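Spermidine/putrescine ABC transporter, periplasmic binding protein (Treponema pallidum, PDB 2V84) probably binds polyamines such as spermidine and putrescine as the periplasmic receptor of an ABC-type uptake system. Local coordinates at residues S124-Y128 / I276-L280; L280-A286 / H299-Y305. All blocks are in the same frame, centred on the assembly; numbering follows the deposited sequence.

How the interactions relate
Both interactions anchor the chain around the junction of helix 269-279 and helix 282-292, and they share Leu280, which lies in the short link between the two helices. Interaction 1 is wholly buried and apolar: the end of the first helix packs on strand 125-137 through aliphatic branches and one aromatic stack. Interaction 2 lies nearer the surface, where the start of the second helix meets the loop segment 299-305; it combines a buried histidine hydrogen bond with alanine, proline and tyrosine packing that reaches the exposed Ala283 and Tyr305. Their centres are about 11 Å apart, and a probable hydrogen bond between Tyr285 OH and Tyr127 O joins them directly.

Interaction 1 (S124-Y128 / I276-L280); sequences SVPYY and INFFL
Tyr127 and Phe279 lay their rings over one another as an offset stack, with centroids 4.5 Å apart and planes tilted by 29°. The overlap is uneven. Phe279 comes in with its far end, so that CE2 sits above the centre of the tyrosine ring, while Phe279 CZ approaches Tyr127 CZ to 3.4 Å and is 3.5 Å from Tyr127 OH. The two side chains cross at about a right angle, one reaching from the strand and the other from the helix. In Tyr127 the CG atom is anti to the backbone N (chi1 -174°), a setting that carries the ring toward the helix although the bond to CB itself heads neither toward the helix nor away from it. A tyrosine suits this place because its flat ring serves the stack while its hydroxyl, still in contact with CZ and CE1 of the phenylalanine, is hydrogen-bonded to Thr36 OG1.

The contact joins the beginning of strand 125-137, part of the mixed sheet of this solute-binding protein, to the C-terminal end of helix 269-279. Tyr127 and Tyr128 lie opposite the single residue Asp258 of strand 254-260, a classic beta bulge, and the backbone of both is hydrogen-bonded to it.

Next to the stack, Val125 turns its CG1 branch toward the helix, where it meets two partners. Ile276 CG2 lies 3.8 Å from Val125 CG1, and Leu280 CD1 is 3.9 Å from the same methyl. Ile276 presents this branch because CG2, not CG1, is anti to its backbone N; beta-branched side chains have few rotamers and suit a buried helix-strand interface. Leu280, just past the helix, extends its longer chain to bring CD1 to the valine; its other methyl, CD2, is 4.2 Å from Pro126 O, a buried carbonyl oxygen that has no hydrogen-bonding partner in the model.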
loop_
_atom_site.group_PDB
_atom_site.type_symbol
_atom_site.label_atom_id
_atom_site.label_comp_id
_atom_site.label_asym_id
_atom_site.label_seq_id
_atom_site.Cartn_x
_atom_site.Cartn_y
_atom_site.Cartn_z
ATOM N N SER A 124 -2.906 -3.411 -16.291
ATOM C CA SER A 124 -3.241 -3.283 -14.852
ATOM C C SER A 124 -4.530 -2.519 -14.661
ATOM O O SER A 124 -4.843 -1.652 -15.456
ATOM C CB SER A 124 -2.110 -2.564 -14.095
ATOM O OG SER A 124 -1.980 -1.193 -14.491
ATOM N N VAL A 125 -5.263 -2.810 -13.590
ATOM C CA VAL A 125 -6.432 -1.992 -13.253
ATOM C C VAL A 125 -6.325 -1.634 -11.792
ATOM O O VAL A 125 -6.119 -2.511 -11.001
ATOM C CB VAL A 125 -7.763 -2.766 -13.456
ATOM C CG1 VAL A 125 -8.972 -1.915 -12.964
ATOM C CG2 VAL A 125 -7.957 -3.149 -14.952
ATOM N N PRO A 126 -6.427 -0.343 -11.422
ATOM C CA PRO A 126 -6.272 -0.010 -9.997
ATOM C C PRO A 126 -7.184 -0.766 -9.038
ATOM O O PRO A 126 -8.374 -0.939 -9.311
ATOM C CB PRO A 126 -6.622 1.487 -9.946
ATOM C CG PRO A 126 -6.237 1.973 -11.287
ATOM C CD PRO A 126 -6.570 0.866 -12.249
ATOM N N TYR A 127 -6.613 -1.170 -7.901
ATOM C CA TYR A 127 -7.299 -1.918 -6.861
ATOM C C TYR A 127 -7.543 -0.989 -5.660
ATOM O O TYR A 127 -8.651 -0.926 -5.118
ATOM C CB TYR A 127 -6.382 -3.087 -6.478
ATOM C CG TYR A 127 -6.938 -4.084 -5.519
ATOM C CD1 TYR A 127 -7.020 -3.804 -4.157
ATOM C CD2 TYR A 127 -7.331 -5.342 -5.965
ATOM C CE1 TYR A 127 -7.507 -4.726 -3.282
ATOM C CE2 TYR A 127 -7.838 -6.283 -5.079
ATOM C CZ TYR A 127 -7.925 -5.972 -3.752
ATOM O OH TYR A 127 -8.408 -6.911 -2.854
ATOM N N TYR A 128 -6.510 -0.257 -5.251
ATOM C CA TYR A 128 -6.642 0.672 -4.137
ATOM C C TYR A 128 -5.447 1.603 -4.131
ATOM O O TYR A 128 -4.386 1.221 -4.567
ATOM C CB TYR A 128 -6.837 -0.071 -2.761
ATOM C CG TYR A 128 -6.998 0.927 -1.641
ATOM C CD1 TYR A 128 -8.114 1.759 -1.594
ATOM C CD2 TYR A 128 -6.004 1.086 -0.670
ATOM C CE1 TYR A 128 -8.247 2.727 -0.609
ATOM C CE2 TYR A 128 -6.134 2.063 0.311
ATOM C CZ TYR A 128 -7.245 2.872 0.327
ATOM O OH TYR A 128 -7.365 3.817 1.313
ATOM N N ILE A 276 -12.411 -8.606 -11.617
ATOM C CA ILE A 276 -12.062 -7.190 -11.551
ATOM C C ILE A 276 -13.325 -6.342 -11.736
ATOM O O ILE A 276 -13.546 -5.355 -11.025
ATOM C CB ILE A 276 -11.013 -6.814 -12.665
ATOM C CG1 ILE A 276 -9.728 -7.655 -12.496
ATOM C CG2 ILE A 276 -10.706 -5.307 -12.656
ATOM C CD1 ILE A 276 -8.741 -7.528 -13.675
ATOM N N ASN A 277 -14.139 -6.734 -12.717
ATOM C CA ASN A 277 -15.410 -6.079 -12.967
ATOM C C ASN A 277 -16.335 -6.144 -11.735
ATOM O O ASN A 277 -16.957 -5.157 -11.383
ATOM C CB ASN A 277 -16.086 -6.666 -14.214
ATOM C CG ASN A 277 -17.182 -5.771 -14.749
ATOM O OD1 ASN A 277 -16.947 -4.601 -15.024
ATOM N ND2 ASN A 277 -18.390 -6.318 -14.892
ATOM N N PHE A 278 -16.388 -7.302 -11.073
ATOM C CA PHE A 278 -17.200 -7.513 -9.864
ATOM C C PHE A 278 -16.702 -6.623 -8.707
ATOM O O PHE A 278 -17.480 -5.957 -8.022
ATOM C CB PHE A 278 -17.138 -9.004 -9.489
ATOM C CG PHE A 278 -17.750 -9.348 -8.152
ATOM C CD1 PHE A 278 -16.980 -9.311 -6.980
ATOM C CD2 PHE A 278 -19.070 -9.790 -8.070
ATOM C CE1 PHE A 278 -17.545 -9.664 -5.733
ATOM C CE2 PHE A 278 -19.640 -10.150 -6.829
ATOM C CZ PHE A 278 -18.874 -10.086 -5.671
ATOM N N PHE A 279 -15.396 -6.602 -8.519
ATOM C CA PHE A 279 -14.778 -5.871 -7.406
ATOM C C PHE A 279 -15.044 -4.371 -7.518
ATOM O O PHE A 279 -15.217 -3.670 -6.513
ATOM C CB PHE A 279 -13.284 -6.179 -7.416
ATOM C CG PHE A 279 -12.562 -5.770 -6.177
ATOM C CD1 PHE A 279 -12.592 -6.573 -5.032
ATOM C CD2 PHE A 279 -11.814 -4.595 -6.165
ATOM C CE1 PHE A 279 -11.895 -6.184 -3.874
ATOM C CE2 PHE A 279 -11.103 -4.208 -5.021
ATOM C CZ PHE A 279 -11.160 -5.009 -3.873
ATOM N N LEU A 280 -15.095 -3.889 -8.762
ATOM C CA LEU A 280 -15.356 -2.477 -9.045
ATOM C C LEU A 280 -16.846 -2.103 -9.123
ATOM O O LEU A 280 -17.165 -0.951 -9.403
ATOM C CB LEU A 280 -14.651 -2.031 -10.327
ATOM C CG LEU A 280 -13.111 -1.992 -10.293
ATOM C CD1 LEU A 280 -12.591 -1.617 -11.673
ATOM C CD2 LEU A 280 -12.567 -1.063 -9.228
#

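Interaction 2 (L280-A286 / H299-Y305)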
loop_
_atom_site.group_PDB
_atom_site.type_symbol
_atom_site.label_atom_id
_atom_site.label_comp_id
_atom_site.label_asym_id
_atom_site.label_seq_id
_atom_site.Cartn_x
_atom_site.Cartn_y
_atom_site.Cartn_z
ATOM N N LEU A 280 -15.095 -3.889 -8.762
ATOM C CA LEU A 280 -15.356 -2.477 -9.045
ATOM C C LEU A 280 -16.846 -2.103 -9.123
ATOM O O LEU A 280 -17.165 -0.951 -9.403
ATOM C CB LEU A 280 -14.651 -2.031 -10.327
ATOM C CG LEU A 280 -13.111 -1.992 -10.293
ATOM C CD1 LEU A 280 -12.591 -1.617 -11.673
ATOM C CD2 LEU A 280 -12.567 -1.063 -9.228
ATOM N N GLU A 281 -17.739 -3.063 -8.895
ATOM C CA GLU A 281 -19.151 -2.740 -8.684
ATOM C C GLU A 281 -19.237 -1.870 -7.427
ATOM O O GLU A 281 -18.643 -2.223 -6.423
ATOM C CB GLU A 281 -19.977 -4.012 -8.514
ATOM C CG GLU A 281 -21.418 -3.881 -8.968
ATOM C CD GLU A 281 -21.576 -3.711 -10.473
ATOM O OE1 GLU A 281 -21.299 -4.687 -11.230
ATOM O OE2 GLU A 281 -22.020 -2.611 -10.893
ATOM N N PRO A 282 -19.951 -0.730 -7.494
ATOM C CA PRO A 282 -19.982 0.305 -6.443
ATOM C C PRO A 282 -20.227 -0.197 -5.025
ATOM O O PRO A 282 -19.513 0.209 -4.100
ATOM C CB PRO A 282 -21.136 1.197 -6.892
ATOM C CG PRO A 282 -21.070 1.105 -8.372
ATOM C CD PRO A 282 -20.790 -0.333 -8.639
ATOM N N ALA A 283 -21.236 -1.059 -4.859
ATOM C CA ALA A 283 -21.553 -1.620 -3.546
ATOM C C ALA A 283 -20.491 -2.589 -3.048
ATOM O O ALA A 283 -20.215 -2.652 -1.840
ATOM C CB ALA A 283 -22.923 -2.296 -3.562
ATOM N N HIS A 284 -19.896 -3.327 -3.984
ATOM C CA HIS A 284 -18.879 -4.327 -3.680
ATOM C C HIS A 284 -17.515 -3.701 -3.428
ATOM O O HIS A 284 -16.731 -4.215 -2.625
ATOM C CB HIS A 284 -18.811 -5.356 -4.804
ATOM C CG HIS A 284 -20.042 -6.202 -4.906
ATOM N ND1 HIS A 284 -21.154 -5.817 -5.625
ATOM C CD2 HIS A 284 -20.347 -7.401 -4.357
ATOM C CE1 HIS A 284 -22.083 -6.750 -5.530
ATOM N NE2 HIS A 284 -21.615 -7.726 -4.773
ATOM N N TYR A 285 -17.237 -2.599 -4.123
ATOM C CA TYR A 285 -16.062 -1.782 -3.834
ATOM C C TYR A 285 -16.205 -1.076 -2.490
ATOM O O TYR A 285 -15.260 -1.041 -1.696
ATOM C CB TYR A 285 -15.751 -0.772 -4.936
ATOM C CG TYR A 285 -14.320 -0.302 -4.801
ATOM C CD1 TYR A 285 -13.263 -1.130 -5.177
ATOM C CD2 TYR A 285 -14.025 0.940 -4.261
ATOM C CE1 TYR A 285 -11.954 -0.730 -5.044
ATOM C CE2 TYR A 285 -12.710 1.357 -4.109
ATOM C CZ TYR A 285 -11.682 0.513 -4.490
ATOM O OH TYR A 285 -10.372 0.909 -4.344
ATOM N N ALA A 286 -17.394 -0.552 -2.216
ATOM C CA ALA A 286 -17.654 0.079 -0.927
ATOM C C ALA A 286 -17.513 -0.916 0.221
ATOM O O ALA A 286 -16.976 -0.567 1.260
ATOM C CB ALA A 286 -18.996 0.729 -0.908
ATOM N N HIS A 299 -12.428 5.425 -6.723
ATOM C CA HIS A 299 -13.729 4.993 -7.242
ATOM C C HIS A 299 -14.722 6.124 -7.111
ATOM O O HIS A 299 -14.958 6.635 -5.997
ATOM C CB HIS A 299 -14.210 3.766 -6.451
ATOM C CG HIS A 299 -15.269 2.958 -7.141
ATOM N ND1 HIS A 299 -16.584 3.371 -7.242
ATOM C CD2 HIS A 299 -15.217 1.735 -7.728
ATOM C CE1 HIS A 299 -17.287 2.448 -7.871
ATOM N NE2 HIS A 299 -16.481 1.447 -8.178
ATOM N N ARG A 300 -15.329 6.515 -8.227
ATOM C CA ARG A 300 -16.221 7.683 -8.175
ATOM C C ARG A 300 -17.628 7.477 -7.635
ATOM O O ARG A 300 -18.325 8.451 -7.382
ATOM C CB ARG A 300 -16.161 8.568 -9.433
ATOM C CG ARG A 300 -15.928 7.888 -10.727
ATOM C CD ARG A 300 -15.932 8.897 -11.853
ATOM N NE ARG A 300 -16.708 8.392 -12.981
ATOM C CZ ARG A 300 -17.983 8.680 -13.214
ATOM N NH1 ARG A 300 -18.649 9.494 -12.407
ATOM N NH2 ARG A 300 -18.594 8.153 -14.262
ATOM N N GLU A 301 -18.021 6.227 -7.396
ATOM C CA GLU A 301 -19.348 5.933 -6.865
ATOM C C GLU A 301 -19.299 5.419 -5.437
ATOM O O GLU A 301 -20.205 5.697 -4.654
ATOM C CB GLU A 301 -20.064 4.896 -7.741
ATOM C CG GLU A 301 -20.327 5.357 -9.165
ATOM C CD GLU A 301 -21.202 6.575 -9.216
ATOM O OE1 GLU A 301 -22.407 6.430 -8.898
ATOM O OE2 GLU A 301 -20.694 7.669 -9.575
ATOM N N ALA A 302 -18.231 4.698 -5.094
ATOM C CA ALA A 302 -18.238 3.861 -3.902
ATOM C C ALA A 302 -18.495 4.559 -2.561
ATOM O O ALA A 302 -19.083 3.957 -1.662
ATOM C CB ALA A 302 -17.007 3.002 -3.846
ATOM N N ALA A 303 -18.070 5.812 -2.418
ATOM C CA ALA A 303 -18.269 6.543 -1.161
ATOM C C ALA A 303 -19.751 6.682 -0.754
ATOM O O ALA A 303 -20.074 6.683 0.439
ATOM C CB ALA A 303 -17.582 7.905 -1.215
ATOM N N ALA A 304 -20.629 6.777 -1.749
ATOM C CA ALA A 304 -22.085 6.903 -1.542
ATOM C C ALA A 304 -22.728 5.632 -0.972
ATOM O O ALA A 304 -23.868 5.652 -0.458
ATOM C CB ALA A 304 -22.759 7.271 -2.858
ATOM N N TYR A 305 -21.975 4.544 -1.062
ATOM C CA TYR A 305 -22.433 3.200 -0.752
ATOM C C TYR A 305 -21.779 2.705 0.531
ATOM O O TYR A 305 -22.095 1.621 1.015
ATOM C CB TYR A 305 -22.033 2.267 -1.897
ATOM C CG TYR A 305 -22.814 2.433 -3.187
ATOM C CD1 TYR A 305 -22.521 3.452 -4.085
ATOM C CD2 TYR A 305 -23.827 1.538 -3.525
ATOM C CE1 TYR A 305 -23.232 3.596 -5.270
ATOM C CE2 TYR A 305 -24.547 1.672 -4.713
ATOM C CZ TYR A 305 -24.248 2.698 -5.582
ATOM O OH TYR A 305 -24.970 2.815 -6.753
#
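At the N-terminal end of helix 282-292, Pro282 and the link before it pack against His299 and the loop segment 299-305. His299 NE2 donates a nearly straight bond (175°) to Leu280 O at 2.8 Å. The oxygen lies in the imidazole plane, whereas the nitrogen stands above the carbonyl plane. Tyr285 runs past the histidine in the opposite direction, their rings near parallel but barely overlapping, and Tyr285 CD2 touches His299 CB and Ala302 CB, both at 3.6 Å. Ala302, small enough to sit close to the helix, meets the Tyr285 ring at its edge. Further out, Pro282 CB rests over one face of the Tyr305 ring, 3.7 Å from its centroid, in a CH-pi contact. Proline suits this first turn, where its missing N-H costs no helical hydrogen bond. Ala286 CB packs 3.5 Å from Tyr305 CB, alanine's lone methyl allowing the backbones to come this close.

Across the imidazole, His299 ND1 accepts from Glu301 N at 3.2 Å. It also accepts, more weakly, from Ala302 N. With one nitrogen donating and the other accepting, the buried ring probably stays neutral, protonated at NE2, and these bonds fix its rotation.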